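Local coordinates for DNA repair and telomere maintenance protein nbs1 (Schizosaccharomyces pombe, PDB 3HUF) that serves in the MRN complex of DNA double-strand break repair as an adaptor whose FHA and BRCT domains bind phosphorylated partner proteins such as Ctp1, at residues 224-229 with 245-250. Sequence-based numbering, arbitrary orientation.
Sequences NSLEGF and ELLGLR
Phe229 meets Leu249 through its CB, 3.5 Å from Leu249 CD2, while its ring turns away and receives the backbone C of Leu226 at its edge, in plane. A second flat group, the amide of Asn224, lies with its CG 3.8 Å from Gly248 CA. These contacts lie in the second BRCT domain, where the loop leading into strand 230-234 packs on the Schellman turn that ends helix 238-246 before the parallel edge strand 250-254. Gly248 suits this turn: its phi is positive, and a CB would press against Asn224 CA and Glu227 N. The carbonyls of Leu246 and Leu247 are both taken up by the loop. Leu246 O accepts Asn224 N at 2.9 Å, and Leu247 O accepts Leu226 N at 2.8 Å. Asn224 has a left-handed backbone (phi 62°, psi 29°), which asparagine tolerates better than most residues other than glycine. Its amide also reaches back along its own loop, ND2 giving a hydrogen bond to Glu227 OE1 that leaves in the amide plane but arrives from above the carboxylate plane. Were Asn224 replaced by an alanine, the Glu227 carboxylate would probably lose this donor and be freer to turn, and Gly248 CA would lose the amide packed against it. Leu226 and Leu249 lie side by side and point the same way, CD1 of the former 3.8 Å from CG of the latter. In Leu226, CG stands anti to the carbonyl carbon (chi1 -59°), and the side chain also touches Leu297 and Ile301 of helix 294-302; a leucine fits this buried place among mostly apolar side chains. Gly228 allows the type II turn from Leu226 to Phe229, after which the parallel strand pairing begins: Arg250 N donates to Phe229 O at 3.2 Å.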
loop_
_atom_site.group_PDB
_atom_site.type_symbol
_atom_site.label_atom_id
_atom_site.label_comp_id
_atom_site.label_asym_id
_atom_site.label_seq_id
_atom_site.Cartn_x
_atom_site.Cartn_y
_atom_site.Cartn_z
ATOM N N ASN A 224 6.271 -22.097 1.717
ATOM C CA ASN A 224 6.983 -23.363 1.460
ATOM C C ASN A 224 6.515 -24.601 2.235
ATOM O O ASN A 224 7.308 -25.515 2.480
ATOM C CB ASN A 224 8.505 -23.197 1.568
ATOM C CG ASN A 224 9.150 -22.882 0.234
ATOM O OD1 ASN A 224 8.932 -21.816 -0.341
ATOM N ND2 ASN A 224 9.953 -23.815 -0.267
ATOM N N SER A 225 5.234 -24.649 2.595
ATOM C CA SER A 225 4.695 -25.820 3.301
ATOM C C SER A 225 4.483 -27.036 2.387
ATOM O O SER A 225 4.385 -28.170 2.864
ATOM C CB SER A 225 3.415 -25.479 4.095
ATOM O OG SER A 225 2.438 -24.815 3.302
ATOM N N LEU A 226 4.427 -26.802 1.080
ATOM C CA LEU A 226 4.230 -27.886 0.119
ATOM C C LEU A 226 5.469 -28.158 -0.726
ATOM O O LEU A 226 5.348 -28.660 -1.854
ATOM C CB LEU A 226 3.055 -27.583 -0.810
ATOM C CG LEU A 226 1.661 -27.353 -0.241
ATOM C CD1 LEU A 226 0.714 -27.108 -1.388
ATOM C CD2 LEU A 226 1.205 -28.555 0.574
ATOM N N GLU A 227 6.651 -27.816 -0.197
ATOM C CA GLU A 227 7.891 -28.077 -0.927
ATOM C C GLU A 227 8.066 -29.585 -1.098
ATOM O O GLU A 227 7.677 -30.366 -0.225
ATOM C CB GLU A 227 9.102 -27.429 -0.241
ATOM C CG GLU A 227 9.516 -28.052 1.092
ATOM C CD GLU A 227 10.082 -27.032 2.070
ATOM O OE1 GLU A 227 10.668 -26.017 1.619
ATOM O OE2 GLU A 227 9.926 -27.244 3.295
ATOM N N GLY A 228 8.603 -29.987 -2.248
ATOM C CA GLY A 228 8.662 -31.399 -2.615
ATOM C C GLY A 228 7.516 -31.812 -3.528
ATOM O O GLY A 228 7.655 -32.746 -4.324
ATOM N N PHE A 229 6.382 -31.118 -3.411
ATOM C CA PHE A 229 5.227 -31.384 -4.270
ATOM C C PHE A 229 5.326 -30.652 -5.606
ATOM O O PHE A 229 6.192 -29.740 -5.783
ATOM C CB PHE A 229 3.918 -30.996 -3.582
ATOM C CG PHE A 229 3.519 -31.906 -2.464
ATOM C CD1 PHE A 229 3.897 -31.624 -1.159
ATOM C CD2 PHE A 229 2.749 -33.032 -2.712
ATOM C CE1 PHE A 229 3.522 -32.454 -0.124
ATOM C CE2 PHE A 229 2.371 -33.875 -1.678
ATOM C CZ PHE A 229 2.757 -33.585 -0.381
ATOM N N GLU A 245 3.896 -20.924 -6.173
ATOM C CA GLU A 245 5.320 -20.800 -5.856
ATOM C C GLU A 245 5.543 -20.577 -4.365
ATOM O O GLU A 245 6.331 -21.284 -3.745
ATOM C CB GLU A 245 5.929 -19.616 -6.592
ATOM C CG GLU A 245 6.867 -19.981 -7.703
ATOM C CD GLU A 245 7.609 -18.769 -8.244
ATOM O OE1 GLU A 245 8.539 -18.981 -9.049
ATOM O OE2 GLU A 245 7.268 -17.616 -7.867
ATOM N N LEU A 246 4.846 -19.581 -3.804
ATOM C CA LEU A 246 4.942 -19.254 -2.379
ATOM C C LEU A 246 4.627 -20.428 -1.446
ATOM O O LEU A 246 5.093 -20.442 -0.308
ATOM C CB LEU A 246 4.083 -18.037 -2.025
ATOM C CG LEU A 246 4.544 -16.705 -2.636
ATOM C CD1 LEU A 246 3.642 -15.550 -2.220
ATOM C CD2 LEU A 246 6.016 -16.409 -2.307
ATOM N N LEU A 247 3.865 -21.408 -1.940
ATOM C CA LEU A 247 3.576 -22.628 -1.195
ATOM C C LEU A 247 4.680 -23.666 -1.397
ATOM O O LEU A 247 4.640 -24.742 -0.808
ATOM C CB LEU A 247 2.209 -23.203 -1.592
ATOM C CG LEU A 247 1.001 -22.267 -1.439
ATOM C CD1 LEU A 247 -0.284 -22.902 -1.965
ATOM C CD2 LEU A 247 0.820 -21.807 0.010
ATOM N N GLY A 248 5.668 -23.333 -2.225
ATOM C CA GLY A 248 6.798 -24.222 -2.484
ATOM C C GLY A 248 6.524 -25.286 -3.533
ATOM O O GLY A 248 7.282 -26.252 -3.654
ATOM N N LEU A 249 5.447 -25.109 -4.298
ATOM C CA LEU A 249 5.076 -26.070 -5.336
ATOM C C LEU A 249 5.907 -25.900 -6.614
ATOM O O LEU A 249 6.454 -24.817 -6.888
ATOM C CB LEU A 249 3.593 -25.944 -5.681
ATOM C CG LEU A 249 2.542 -26.457 -4.699
ATOM C CD1 LEU A 249 1.202 -25.856 -5.038
ATOM C CD2 LEU A 249 2.461 -27.989 -4.724
ATOM N N ARG A 250 5.983 -26.982 -7.389
ATOM C CA ARG A 250 6.551 -26.970 -8.729
ATOM C C ARG A 250 5.376 -26.932 -9.700
ATOM O O ARG A 250 4.490 -27.768 -9.629
ATOM C CB ARG A 250 7.408 -28.224 -8.916
ATOM C CG ARG A 250 7.862 -28.556 -10.329
ATOM C CD ARG A 250 8.981 -29.590 -10.240
ATOM N NE ARG A 250 9.078 -30.473 -11.396
ATOM C CZ ARG A 250 9.988 -31.441 -11.508
ATOM N NH1 ARG A 250 10.867 -31.634 -10.532
ATOM N NH2 ARG A 250 10.024 -32.223 -12.585
#